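Local coordinates for ferric iron-binding protein HitA (Pseudomonas aeruginosa PAO1, PDB 6IWF), which binds ferric iron as a solute-binding protein and probably hands it on for uptake, and is involved in gallium internalization, at residues 111-116 and 128-133; 179-184 and 202-207; 121-126 and 148-153; 157-162 and 299-304. One frame throughout, in Å; residues are numbered along the deposited sequence.

Interactions 1, 3 and 4 are largely packing; interaction 2 pairs charged side chains across two helices. Along the chain, interactions 1 and 3 cross, with 121-126 between 111-116 and 128-133. They lie about 18 Å apart between centres and meet where Trp130 packs on Leu125. Interactions 3 and 4, about 10 Å apart between centres, share the region of helices 141-154 and 156-169. There Trp162 probably bonds to the carbonyl of Leu122. Interaction 2 is about 19 Å from interaction 1 between centres, without touching it. It falls between the segments of interaction 4, which brings the last helix back onto 156-169. Its helix 196-205 begins with Tyr196 and Tyr197, iron ligands in this protein, though this model holds no iron.

Interaction 1: 111-116 and 128-133; sequences KKIDEK and PSWSGR
Ile113 meets Arg133 and Trp130 with one flank and the tip of its side chain. CB lies 3.8 Å from Arg133 NH2. CG1 stands anti to the backbone N (chi1 -175°), and this torsion carries the chain out toward the other segment. CG1 passes the same guanidinium nitrogen at a slightly longer distance. The tip does most of the work. CD1 sits over one face of the Arg133 guanidinium, 3.8 Å from NH2. It also meets Trp130 CZ3 at 3.8 Å, there at the edge of the indole and near its plane. The methyl group thus touches a flat cation from above and an aromatic ring from its rim. The side chains of Ile113 and Trp130 cross at about a right angle.

At the edge of the guanidinium, near its plane, lies the carbonyl oxygen of Lys112, with O 3.4 Å from Arg133 NH2. The stronger partner of Arg133 is Asp189, which forms a salt bridge with NE. A type II beta turn from Trp130 to Arg133 brings these two side chains to the same neighbour. The contact joins two parts of the long connection between strands 97-108 and 134-136. Tyr108 and Leu118 also pack on Ile113. The contact is mixed in chemistry: the isoleucine adds apolar packing, while the charge of the arginine is probably balanced mainly by Asp189.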
loop_
_atom_site.group_PDB
_atom_site.type_symbol
_atom_site.label_atom_id
_atom_site.label_comp_id
_atom_site.label_asym_id
_atom_site.label_seq_id
_atom_site.Cartn_x
_atom_site.Cartn_y
_atom_site.Cartn_z
ATOM N N LYS A 111 13.792 0.339 -24.002
ATOM C CA LYS A 111 14.804 -0.203 -24.899
ATOM C C LYS A 111 14.560 -1.672 -25.202
ATOM O O LYS A 111 15.031 -2.172 -26.230
ATOM C CB LYS A 111 16.195 -0.024 -24.297
ATOM C CG LYS A 111 16.485 1.398 -23.869
ATOM C CD LYS A 111 17.354 2.106 -24.882
ATOM C CE LYS A 111 18.772 2.283 -24.359
ATOM N NZ LYS A 111 19.652 2.911 -25.388
ATOM N N LYS A 112 13.815 -2.367 -24.339
ATOM C CA LYS A 112 13.601 -3.796 -24.495
ATOM C C LYS A 112 12.192 -4.160 -24.929
ATOM O O LYS A 112 11.996 -5.265 -25.438
ATOM C CB LYS A 112 13.919 -4.520 -23.183
ATOM C CG LYS A 112 15.323 -4.237 -22.680
ATOM C CD LYS A 112 16.094 -5.524 -22.494
ATOM C CE LYS A 112 17.495 -5.253 -22.004
ATOM N NZ LYS A 112 18.495 -5.248 -23.116
ATOM N N ILE A 113 11.223 -3.266 -24.757
ATOM C CA ILE A 113 9.868 -3.503 -25.238
ATOM C C ILE A 113 9.219 -2.160 -25.527
ATOM O O ILE A 113 9.282 -1.241 -24.705
ATOM C CB ILE A 113 9.027 -4.329 -24.241
ATOM C CG1 ILE A 113 7.663 -4.646 -24.855
ATOM C CG2 ILE A 113 8.849 -3.600 -22.874
ATOM C CD1 ILE A 113 6.989 -5.872 -24.236
ATOM N N ASP A 114 8.615 -2.037 -26.708
ATOM C CA ASP A 114 7.886 -0.823 -27.043
ATOM C C ASP A 114 6.573 -0.764 -26.270
ATOM O O ASP A 114 5.939 -1.784 -26.000
ATOM C CB ASP A 114 7.594 -0.746 -28.545
ATOM C CG ASP A 114 8.857 -0.668 -29.393
ATOM O OD1 ASP A 114 9.795 0.073 -29.020
ATOM O OD2 ASP A 114 8.908 -1.342 -30.450
ATOM N N GLU A 115 6.166 0.456 -25.926
ATOM C CA GLU A 115 4.914 0.657 -25.202
ATOM C C GLU A 115 3.736 -0.029 -25.893
ATOM O O GLU A 115 2.890 -0.648 -25.233
ATOM C CB GLU A 115 4.656 2.159 -25.040
ATOM C CG GLU A 115 3.373 2.505 -24.314
ATOM C CD GLU A 115 2.995 3.975 -24.462
ATOM O OE1 GLU A 115 3.652 4.683 -25.259
ATOM O OE2 GLU A 115 2.043 4.422 -23.786
ATOM N N LYS A 116 3.678 0.040 -27.227
ATOM C CA LYS A 116 2.547 -0.544 -27.945
ATOM C C LYS A 116 2.515 -2.065 -27.857
ATOM O O LYS A 116 1.463 -2.660 -28.119
ATOM C CB LYS A 116 2.563 -0.102 -29.414
ATOM C CG LYS A 116 3.654 -0.727 -30.265
ATOM C CD LYS A 116 3.442 -0.387 -31.746
ATOM C CE LYS A 116 4.630 -0.792 -32.603
ATOM N NZ LYS A 116 4.889 -2.259 -32.569
ATOM N N PRO A 128 1.986 -17.969 -22.056
ATOM C CA PRO A 128 3.399 -18.361 -22.178
ATOM C C PRO A 128 4.264 -17.367 -22.945
ATOM O O PRO A 128 5.488 -17.363 -22.751
ATOM C CB PRO A 128 3.331 -19.718 -22.901
ATOM C CG PRO A 128 1.954 -20.240 -22.610
ATOM C CD PRO A 128 1.063 -19.023 -22.518
ATOM N N SER A 129 3.684 -16.514 -23.794
ATOM C CA SER A 129 4.514 -15.581 -24.554
ATOM C C SER A 129 5.271 -14.607 -23.652
ATOM O O SER A 129 6.316 -14.088 -24.058
ATOM C CB SER A 129 3.662 -14.811 -25.569
ATOM O OG SER A 129 2.702 -13.978 -24.940
ATOM N N TRP A 130 4.789 -14.360 -22.434
ATOM C CA TRP A 130 5.468 -13.441 -21.527
ATOM C C TRP A 130 6.495 -14.124 -20.641
ATOM O O TRP A 130 7.097 -13.461 -19.791
ATOM C CB TRP A 130 4.433 -12.711 -20.659
ATOM C CG TRP A 130 3.513 -11.943 -21.513
ATOM C CD1 TRP A 130 2.207 -12.238 -21.782
ATOM C CD2 TRP A 130 3.831 -10.781 -22.287
ATOM N NE1 TRP A 130 1.684 -11.313 -22.644
ATOM C CE2 TRP A 130 2.662 -10.408 -22.973
ATOM C CE3 TRP A 130 4.989 -10.006 -22.446
ATOM C CZ2 TRP A 130 2.614 -9.296 -23.817
ATOM C CZ3 TRP A 130 4.936 -8.896 -23.284
ATOM C CH2 TRP A 130 3.757 -8.565 -23.962
ATOM N N SER A 131 6.726 -15.425 -20.827
ATOM C CA SER A 131 7.640 -16.145 -19.951
ATOM C C SER A 131 9.017 -15.480 -19.915
ATOM O O SER A 131 9.615 -15.199 -20.958
ATOM C CB SER A 131 7.770 -17.598 -20.413
ATOM O OG SER A 131 8.626 -18.298 -19.529
ATOM N N GLY A 132 9.520 -15.228 -18.706
ATOM C CA GLY A 132 10.837 -14.646 -18.539
ATOM C C GLY A 132 10.913 -13.151 -18.763
ATOM O O GLY A 132 11.988 -12.560 -18.554
ATOM N N ARG A 133 9.816 -12.515 -19.173
ATOM C CA ARG A 133 9.836 -11.104 -19.535
ATOM C C ARG A 133 9.379 -10.178 -18.418
ATOM O O ARG A 133 9.470 -8.960 -18.587
ATOM C CB ARG A 133 8.967 -10.855 -20.772
ATOM C CG ARG A 133 9.423 -11.636 -22.001
ATOM C CD ARG A 133 8.882 -11.031 -23.283
ATOM N NE ARG A 133 9.573 -9.794 -23.620
ATOM C CZ ARG A 133 9.323 -9.069 -24.705
ATOM N NH1 ARG A 133 8.376 -9.455 -25.561
ATOM N NH2 ARG A 133 10.023 -7.962 -24.936
#

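Interaction 2: 179-184 and 202-207; sequences AMKAVE and KKEKGE
Lys181 and Glu184 of helix 176-184 face Glu204 and Lys205 at the end of helix 196-205. This is a helix-helix contact in a periplasmic-binding-protein fold, made by long polar side chains. The backbones stay well apart, with the nearest CA atoms, those of Glu184 and Lys202, 10.1 Å from each other.

The first kind of interaction is electrostatic. Two pairs of opposite charge lie near each other but beyond salt-bridge distance. Lys181 NZ is 4.2 Å from Glu204 OE1, and the two side chains cross at about a right angle. Lys181 is extended beyond CG, which brings its amine near Glu204 without closing the gap. In the second pair, Glu184 OE2 is 4.3 Å from Lys205 NZ. Any attraction is therefore probably modest.

Hydrogen bonds hold Glu184 from outside the pair of segments. OE2 accepts from the backbone N of Asn209, and OE1 pairs with Ser210 OG. Both carboxylate oxygens are thus engaged by the loop after the second helix.

The third kind is contact with aliphatic carbons. Leu201 packs on Lys181 and Glu184 between the helices. Lys181 CE approaches Glu204 OE1 as closely as its amine does. The Glu184 chain is bent at chi2 (67°), and its flank is turned to Lys205. From the opposite direction, Lys205 NZ comes to 3.9 Å from Glu184 CG.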
loop_
_atom_site.group_PDB
_atom_site.type_symbol
_atom_site.label_atom_id
_atom_site.label_comp_id
_atom_site.label_asym_id
_atom_site.label_seq_id
_atom_site.Cartn_x
_atom_site.Cartn_y
_atom_site.Cartn_z
ATOM N N ALA A 179 13.298 -5.574 -7.917
ATOM C CA ALA A 179 12.586 -5.736 -9.187
ATOM C C ALA A 179 12.608 -4.449 -10.012
ATOM O O ALA A 179 12.766 -4.490 -11.245
ATOM C CB ALA A 179 11.142 -6.175 -8.922
ATOM N N MET A 180 12.442 -3.301 -9.357
ATOM C CA MET A 180 12.444 -2.024 -10.068
ATOM C C MET A 180 13.822 -1.713 -10.622
ATOM O O MET A 180 13.957 -1.277 -11.772
ATOM C CB MET A 180 11.965 -0.900 -9.143
ATOM C CG MET A 180 11.962 0.498 -9.755
ATOM S SD MET A 180 10.646 0.745 -10.979
ATOM C CE MET A 180 11.584 0.713 -12.509
ATOM N N LYS A 181 14.869 -1.947 -9.831
ATOM C CA LYS A 181 16.201 -1.739 -10.372
ATOM C C LYS A 181 16.517 -2.740 -11.479
ATOM O O LYS A 181 17.261 -2.409 -12.406
ATOM C CB LYS A 181 17.238 -1.804 -9.244
ATOM C CG LYS A 181 17.206 -0.577 -8.327
ATOM C CD LYS A 181 18.154 -0.735 -7.142
ATOM C CE LYS A 181 18.216 0.531 -6.267
ATOM N NZ LYS A 181 19.225 0.402 -5.151
ATOM N N ALA A 182 15.954 -3.956 -11.417
ATOM C CA ALA A 182 16.203 -4.930 -12.477
ATOM C C ALA A 182 15.605 -4.471 -13.804
ATOM O O ALA A 182 16.199 -4.687 -14.866
ATOM C CB ALA A 182 15.654 -6.304 -12.092
ATOM N N VAL A 183 14.430 -3.834 -13.772
ATOM C CA VAL A 183 13.898 -3.234 -14.996
ATOM C C VAL A 183 14.795 -2.098 -15.455
ATOM O O VAL A 183 15.135 -1.987 -16.639
ATOM C CB VAL A 183 12.457 -2.742 -14.787
ATOM C CG1 VAL A 183 11.952 -2.038 -16.061
ATOM C CG2 VAL A 183 11.549 -3.893 -14.417
ATOM N N GLU A 184 15.173 -1.220 -14.519
ATOM C CA GLU A 184 15.979 -0.060 -14.867
ATOM C C GLU A 184 17.332 -0.465 -15.433
ATOM O O GLU A 184 17.859 0.215 -16.321
ATOM C CB GLU A 184 16.155 0.828 -13.632
ATOM C CG GLU A 184 17.076 2.015 -13.850
ATOM C CD GLU A 184 16.492 3.028 -14.814
ATOM O OE1 GLU A 184 15.249 3.043 -14.984
ATOM O OE2 GLU A 184 17.268 3.821 -15.397
ATOM N N LYS A 202 13.886 7.317 -9.126
ATOM C CA LYS A 202 14.189 8.513 -9.906
ATOM C C LYS A 202 14.798 9.599 -9.031
ATOM O O LYS A 202 15.786 10.237 -9.414
ATOM C CB LYS A 202 12.935 9.044 -10.599
ATOM C CG LYS A 202 13.238 10.278 -11.442
ATOM C CD LYS A 202 12.060 10.733 -12.272
ATOM C CE LYS A 202 12.384 12.051 -12.969
ATOM N NZ LYS A 202 11.330 12.457 -13.936
ATOM N N LYS A 203 14.215 9.832 -7.848
ATOM C CA LYS A 203 14.781 10.818 -6.930
ATOM C C LYS A 203 16.248 10.523 -6.628
ATOM O O LYS A 203 17.059 11.448 -6.501
ATOM C CB LYS A 203 13.955 10.858 -5.639
ATOM C CG LYS A 203 14.443 11.880 -4.615
ATOM C CD LYS A 203 13.374 12.170 -3.566
ATOM C CE LYS A 203 13.347 11.097 -2.476
ATOM N NZ LYS A 203 12.572 9.876 -2.861
ATOM N N GLU A 204 16.615 9.245 -6.553
ATOM C CA GLU A 204 17.987 8.881 -6.216
ATOM C C GLU A 204 18.922 9.015 -7.415
ATOM O O GLU A 204 20.051 9.498 -7.268
ATOM C CB GLU A 204 18.019 7.454 -5.662
ATOM C CG GLU A 204 19.414 6.873 -5.452
ATOM C CD GLU A 204 19.377 5.502 -4.783
ATOM O OE1 GLU A 204 18.770 4.566 -5.356
ATOM O OE2 GLU A 204 19.957 5.359 -3.681
ATOM N N LYS A 205 18.477 8.607 -8.606
ATOM C CA LYS A 205 19.353 8.552 -9.774
ATOM C C LYS A 205 19.249 9.772 -10.680
ATOM O O LYS A 205 20.147 9.985 -11.505
ATOM C CB LYS A 205 19.063 7.294 -10.603
ATOM C CG LYS A 205 19.385 5.990 -9.898
ATOM C CD LYS A 205 19.068 4.784 -10.773
ATOM C CE LYS A 205 19.778 4.848 -12.124
ATOM N NZ LYS A 205 20.433 3.548 -12.456
ATOM N N GLY A 206 18.188 10.569 -10.553
ATOM C CA GLY A 206 18.015 11.756 -11.370
ATOM C C GLY A 206 17.111 11.554 -12.572
ATOM O O GLY A 206 15.998 12.091 -12.625
ATOM N N GLU A 207 17.588 10.790 -13.552
ATOM C CA GLU A 207 16.817 10.459 -14.743
ATOM C C GLU A 207 16.837 8.952 -14.927
ATOM O O GLU A 207 17.861 8.311 -14.693
ATOM C CB GLU A 207 17.380 11.153 -15.992
ATOM C CG GLU A 207 17.015 12.622 -16.087
ATOM C CD GLU A 207 15.521 12.861 -15.893
ATOM O OE1 GLU A 207 14.709 12.182 -16.562
ATOM O OE2 GLU A 207 15.160 13.733 -15.070
#

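Interaction 3: 121-126 and 148-153; sequences SLMDLS and AAVIKL
Val150 presents both its methyl groups to Leu122 and Met123. Its CG2 touches Leu122 CD2 at 3.9 Å. Its CG1 meets the end of Met123, with CE at 3.8 Å from CG1. The sulfur takes part as well: Met123 SD lies 3.9 Å from Val150 CG1 and a little farther from CG2. The methionine and the valine reach toward each other tip to tip, whereas the leucine comes in at a slant. One valine serves both: CG2 meets the leucine, and CG1 most of the methionine.

Torsions explain how Met123 arrives. Its chain is bent at both chi2 (-56°) and chi3 (-64°), and the folded end comes nearer to the helix than its CB direction would suggest.

The next shell fixes the short 3-10 segment 122-124. Ser121 OG accepts from the backbone N of Met123 at 3.0 Å, which makes an ST turn. The backbone N of Ser121 in turn gives a hydrogen bond to Asp124 OD2 at 3.0 Å, meeting that oxygen from above the carboxylate plane. Outside the segments, Asp219 binds Ser121 OG and the backbone N of Leu122. Trp162 of helix 156-169 packs on Met123, and Ala159 of the same helix packs on Val150.

The contact joins the connection after strand 97-108 to helix 141-154 of this binding-protein fold. Across the two segments it is wholly apolar, made of methyl groups and a thioether. The polar bonds lie behind it and set the backbone that carries Leu122 and Met123.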
loop_
_atom_site.group_PDB
_atom_site.type_symbol
_atom_site.label_atom_id
_atom_site.label_comp_id
_atom_site.label_asym_id
_atom_site.label_seq_id
_atom_site.Cartn_x
_atom_site.Cartn_y
_atom_site.Cartn_z
ATOM N N SER A 121 -3.596 -6.297 -20.601
ATOM C CA SER A 121 -4.225 -6.519 -19.307
ATOM C C SER A 121 -3.235 -7.240 -18.405
ATOM O O SER A 121 -2.407 -8.008 -18.886
ATOM C CB SER A 121 -5.498 -7.384 -19.450
ATOM O OG SER A 121 -6.042 -7.743 -18.188
ATOM N N LEU A 122 -3.350 -7.008 -17.090
ATOM C CA LEU A 122 -2.689 -7.885 -16.124
ATOM C C LEU A 122 -2.961 -9.351 -16.433
ATOM O O LEU A 122 -2.093 -10.219 -16.248
ATOM C CB LEU A 122 -3.192 -7.568 -14.717
ATOM C CG LEU A 122 -2.572 -8.385 -13.583
ATOM C CD1 LEU A 122 -1.158 -7.867 -13.358
ATOM C CD2 LEU A 122 -3.396 -8.223 -12.322
ATOM N N MET A 123 -4.175 -9.647 -16.889
ATOM C CA MET A 123 -4.572 -11.034 -17.073
ATOM C C MET A 123 -3.827 -11.703 -18.221
ATOM O O MET A 123 -3.770 -12.941 -18.267
ATOM C CB MET A 123 -6.085 -11.102 -17.293
ATOM C CG MET A 123 -6.915 -10.445 -16.190
ATOM S SD MET A 123 -6.555 -11.111 -14.538
ATOM C CE MET A 123 -7.111 -12.812 -14.736
ATOM N N ASP A 124 -3.214 -10.917 -19.121
ATOM C CA ASP A 124 -2.469 -11.487 -20.236
ATOM C C ASP A 124 -1.146 -12.103 -19.801
ATOM O O ASP A 124 -0.589 -12.912 -20.547
ATOM C CB ASP A 124 -2.224 -10.410 -21.301
ATOM C CG ASP A 124 -3.510 -9.951 -21.958
ATOM O OD1 ASP A 124 -4.402 -10.799 -22.176
ATOM O OD2 ASP A 124 -3.640 -8.747 -22.251
ATOM N N LEU A 125 -0.644 -11.764 -18.603
ATOM C CA LEU A 125 0.698 -12.177 -18.188
ATOM C C LEU A 125 0.777 -13.650 -17.810
ATOM O O LEU A 125 1.880 -14.159 -17.567
ATOM C CB LEU A 125 1.165 -11.300 -17.016
ATOM C CG LEU A 125 1.536 -9.900 -17.484
ATOM C CD1 LEU A 125 1.929 -9.024 -16.305
ATOM C CD2 LEU A 125 2.682 -9.963 -18.501
ATOM N N SER A 126 -0.353 -14.343 -17.742
ATOM C CA SER A 126 -0.321 -15.786 -17.550
ATOM C C SER A 126 -0.072 -16.534 -18.854
ATOM O O SER A 126 0.099 -17.759 -18.833
ATOM C CB SER A 126 -1.636 -16.247 -16.905
ATOM O OG SER A 126 -2.745 -15.933 -17.739
ATOM N N ALA A 148 -6.215 -10.657 -4.474
ATOM C CA ALA A 148 -7.578 -10.522 -3.980
ATOM C C ALA A 148 -8.446 -9.780 -4.984
ATOM O O ALA A 148 -9.619 -10.116 -5.168
ATOM C CB ALA A 148 -7.592 -9.799 -2.629
ATOM N N ALA A 149 -7.877 -8.770 -5.647
ATOM C CA ALA A 149 -8.621 -8.043 -6.671
ATOM C C ALA A 149 -8.954 -8.940 -7.857
ATOM O O ALA A 149 -10.067 -8.873 -8.392
ATOM C CB ALA A 149 -7.821 -6.824 -7.132
ATOM N N VAL A 150 -8.022 -9.795 -8.279
ATOM C CA VAL A 150 -8.331 -10.683 -9.403
ATOM C C VAL A 150 -9.444 -11.655 -9.014
ATOM O O VAL A 150 -10.362 -11.912 -9.799
ATOM C CB VAL A 150 -7.062 -11.410 -9.903
ATOM C CG1 VAL A 150 -7.407 -12.419 -11.009
ATOM C CG2 VAL A 150 -6.033 -10.414 -10.431
ATOM N N ILE A 151 -9.391 -12.205 -7.795
ATOM C CA ILE A 151 -10.465 -13.101 -7.353
ATOM C C ILE A 151 -11.802 -12.381 -7.382
ATOM O O ILE A 151 -12.810 -12.919 -7.862
ATOM C CB ILE A 151 -10.177 -13.645 -5.945
ATOM C CG1 ILE A 151 -8.973 -14.574 -5.986
ATOM C CG2 ILE A 151 -11.412 -14.398 -5.407
ATOM C CD1 ILE A 151 -8.474 -14.976 -4.602
ATOM N N LYS A 152 -11.823 -11.142 -6.885
ATOM C CA LYS A 152 -13.069 -10.393 -6.766
ATOM C C LYS A 152 -13.634 -10.009 -8.131
ATOM O O LYS A 152 -14.857 -10.052 -8.340
ATOM C CB LYS A 152 -12.824 -9.156 -5.907
ATOM C CG LYS A 152 -13.325 -9.280 -4.489
ATOM C CD LYS A 152 -14.833 -9.102 -4.463
ATOM C CE LYS A 152 -15.292 -8.520 -3.141
ATOM N NZ LYS A 152 -16.650 -7.925 -3.248
ATOM N N LEU A 153 -12.762 -9.639 -9.073
ATOM C CA LEU A 153 -13.197 -9.156 -10.375
ATOM C C LEU A 153 -13.434 -10.271 -11.376
ATOM O O LEU A 153 -14.334 -10.154 -12.218
ATOM C CB LEU A 153 -12.159 -8.185 -10.948
ATOM C CG LEU A 153 -11.960 -6.927 -10.094
ATOM C CD1 LEU A 153 -10.688 -6.196 -10.523
ATOM C CD2 LEU A 153 -13.183 -5.999 -10.161
#

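Interaction 4: 157-162 and 299-304; sequences EEAEDW and LSLERD
This is apolar helix-to-helix packing, in which Leu301 of the C-terminal helix 296-305 sits against Ala159 and Glu160 of helix 156-169. The closest CA atoms, those of Glu160 and Leu301, are 6.9 Å apart. A small residue at position 159 is consistent with so near an approach.

Leu301 divides its two methyl groups between the two neighbours. CD2 lies over the backbone beside Ala159, 3.9 Å from Ala159 C and equally far from Glu160 N. It also meets Ala159 CB at 4.0 Å. CD1 turns to the aliphatic part of Glu160 and touches its CG at 3.9 Å. Glu160 CB is just as near. The branch point gets there because Leu301 CG is anti to the backbone N (chi1 176°), which directs the fork at the facing helix.

The two helices belong to one periplasmic-binding-protein (PBP clan) fold, but they are far apart in sequence. The contact thus brings the last helix of the chain onto a helix from its middle. Helix 141-154 lies close by, as its Ile151 packs on Ala159. Within helix 156-169 itself, Gln156 and Leu163 add to the surroundings of Leu301.

Glu160 runs past Leu301 at a slant and is extended beyond CG. The residue is exposed, and its stem packs against the leucine. Even its OE1 stays 4.1 Å from Leu301 CD1. The carboxylate of Asp304, one turn after Leu301, is a like charge, with its OD2 5.5 Å from Glu160 OE1.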
loop_
_atom_site.group_PDB
_atom_site.type_symbol
_atom_site.label_atom_id
_atom_site.label_comp_id
_atom_site.label_asym_id
_atom_site.label_seq_id
_atom_site.Cartn_x
_atom_site.Cartn_y
_atom_site.Cartn_z
ATOM N N GLU A 157 -11.777 -19.275 -10.097
ATOM C CA GLU A 157 -11.177 -20.199 -11.055
ATOM C C GLU A 157 -10.253 -19.469 -12.017
ATOM O O GLU A 157 -9.146 -19.941 -12.299
ATOM C CB GLU A 157 -12.268 -20.950 -11.811
ATOM C CG GLU A 157 -13.275 -21.619 -10.877
ATOM C CD GLU A 157 -14.542 -20.792 -10.650
ATOM O OE1 GLU A 157 -14.459 -19.586 -10.283
ATOM O OE2 GLU A 157 -15.634 -21.370 -10.836
ATOM N N GLU A 158 -10.680 -18.308 -12.521
ATOM C CA GLU A 158 -9.809 -17.533 -13.391
ATOM C C GLU A 158 -8.584 -17.046 -12.630
ATOM O O GLU A 158 -7.478 -17.003 -13.183
ATOM C CB GLU A 158 -10.586 -16.356 -13.987
ATOM N N ALA A 159 -8.762 -16.674 -11.356
ATOM C CA ALA A 159 -7.631 -16.210 -10.561
ATOM C C ALA A 159 -6.619 -17.333 -10.361
ATOM O O ALA A 159 -5.405 -17.114 -10.448
ATOM C CB ALA A 159 -8.115 -15.666 -9.213
ATOM N N GLU A 160 -7.109 -18.544 -10.105
ATOM C CA GLU A 160 -6.218 -19.692 -9.957
ATOM C C GLU A 160 -5.460 -19.978 -11.251
ATOM O O GLU A 160 -4.253 -20.249 -11.219
ATOM C CB GLU A 160 -7.030 -20.908 -9.516
ATOM C CG GLU A 160 -6.158 -22.131 -9.194
ATOM C CD GLU A 160 -6.967 -23.287 -8.653
ATOM O OE1 GLU A 160 -7.317 -23.242 -7.456
ATOM O OE2 GLU A 160 -7.245 -24.240 -9.422
ATOM N N ASP A 161 -6.149 -19.921 -12.397
ATOM C CA ASP A 161 -5.482 -20.145 -13.681
ATOM C C ASP A 161 -4.435 -19.074 -13.940
ATOM O O ASP A 161 -3.322 -19.366 -14.409
ATOM C CB ASP A 161 -6.508 -20.157 -14.817
ATOM C CG ASP A 161 -7.369 -21.409 -14.832
ATOM O OD1 ASP A 161 -7.002 -22.406 -14.171
ATOM O OD2 ASP A 161 -8.411 -21.387 -15.522
ATOM N N TRP A 162 -4.781 -17.818 -13.641
ATOM C CA TRP A 162 -3.851 -16.712 -13.844
ATOM C C TRP A 162 -2.623 -16.860 -12.950
ATOM O O TRP A 162 -1.483 -16.761 -13.419
ATOM C CB TRP A 162 -4.583 -15.390 -13.592
ATOM C CG TRP A 162 -3.708 -14.176 -13.549
ATOM C CD1 TRP A 162 -3.178 -13.494 -14.616
ATOM C CD2 TRP A 162 -3.275 -13.490 -12.373
ATOM N NE1 TRP A 162 -2.430 -12.424 -14.162
ATOM C CE2 TRP A 162 -2.478 -12.402 -12.789
ATOM C CE3 TRP A 162 -3.485 -13.693 -11.006
ATOM C CZ2 TRP A 162 -1.879 -11.522 -11.883
ATOM C CZ3 TRP A 162 -2.895 -12.810 -10.104
ATOM C CH2 TRP A 162 -2.100 -11.743 -10.550
ATOM N N LEU A 299 -4.749 -15.152 0.114
ATOM C CA LEU A 299 -3.619 -15.777 0.788
ATOM C C LEU A 299 -3.652 -17.286 0.605
ATOM O O LEU A 299 -2.622 -17.909 0.323
ATOM C CB LEU A 299 -3.623 -15.410 2.273
ATOM C CG LEU A 299 -2.340 -15.736 3.040
ATOM C CD1 LEU A 299 -1.096 -15.209 2.316
ATOM C CD2 LEU A 299 -2.440 -15.156 4.452
ATOM N N SER A 300 -4.838 -17.884 0.731
ATOM C CA SER A 300 -4.959 -19.329 0.550
ATOM C C SER A 300 -4.579 -19.744 -0.862
ATOM O O SER A 300 -3.952 -20.793 -1.063
ATOM C CB SER A 300 -6.385 -19.785 0.855
ATOM O OG SER A 300 -6.640 -19.702 2.234
ATOM N N LEU A 301 -4.948 -18.928 -1.856
ATOM C CA LEU A 301 -4.625 -19.263 -3.236
ATOM C C LEU A 301 -3.128 -19.182 -3.485
ATOM O O LEU A 301 -2.552 -20.055 -4.147
ATOM C CB LEU A 301 -5.386 -18.329 -4.179
ATOM C CG LEU A 301 -5.087 -18.500 -5.659
ATOM C CD1 LEU A 301 -5.349 -19.941 -6.090
ATOM C CD2 LEU A 301 -5.929 -17.514 -6.480
ATOM N N GLU A 302 -2.480 -18.139 -2.968
ATOM C CA GLU A 302 -1.028 -18.043 -3.056
ATOM C C GLU A 302 -0.356 -19.265 -2.448
ATOM O O GLU A 302 0.605 -19.803 -3.009
ATOM C CB GLU A 302 -0.543 -16.792 -2.336
ATOM C CG GLU A 302 -0.792 -15.488 -3.064
ATOM C CD GLU A 302 -0.182 -14.304 -2.315
ATOM O OE1 GLU A 302 -0.012 -13.228 -2.922
ATOM O OE2 GLU A 302 0.128 -14.447 -1.106
ATOM N N ARG A 303 -0.850 -19.710 -1.293
ATOM C CA ARG A 303 -0.278 -20.895 -0.662
ATOM C C ARG A 303 -0.489 -22.130 -1.519
ATOM O O ARG A 303 0.429 -22.949 -1.680
ATOM C CB ARG A 303 -0.890 -21.092 0.718
ATOM C CG ARG A 303 -0.316 -20.162 1.747
ATOM C CD ARG A 303 0.948 -20.745 2.401
ATOM N NE ARG A 303 1.664 -19.706 3.141
ATOM C CZ ARG A 303 1.182 -19.067 4.206
ATOM N NH1 ARG A 303 1.909 -18.130 4.801
ATOM N NH2 ARG A 303 -0.022 -19.363 4.690
ATOM N N ASP A 304 -1.683 -22.276 -2.095
ATOM C CA ASP A 304 -1.978 -23.463 -2.892
ATOM C C ASP A 304 -1.089 -23.534 -4.129
ATOM O O ASP A 304 -0.633 -24.620 -4.511
ATOM C CB ASP A 304 -3.453 -23.487 -3.283
ATOM C CG ASP A 304 -4.382 -23.642 -2.083
ATOM O OD1 ASP A 304 -3.890 -23.883 -0.958
ATOM O OD2 ASP A 304 -5.614 -23.520 -2.267
#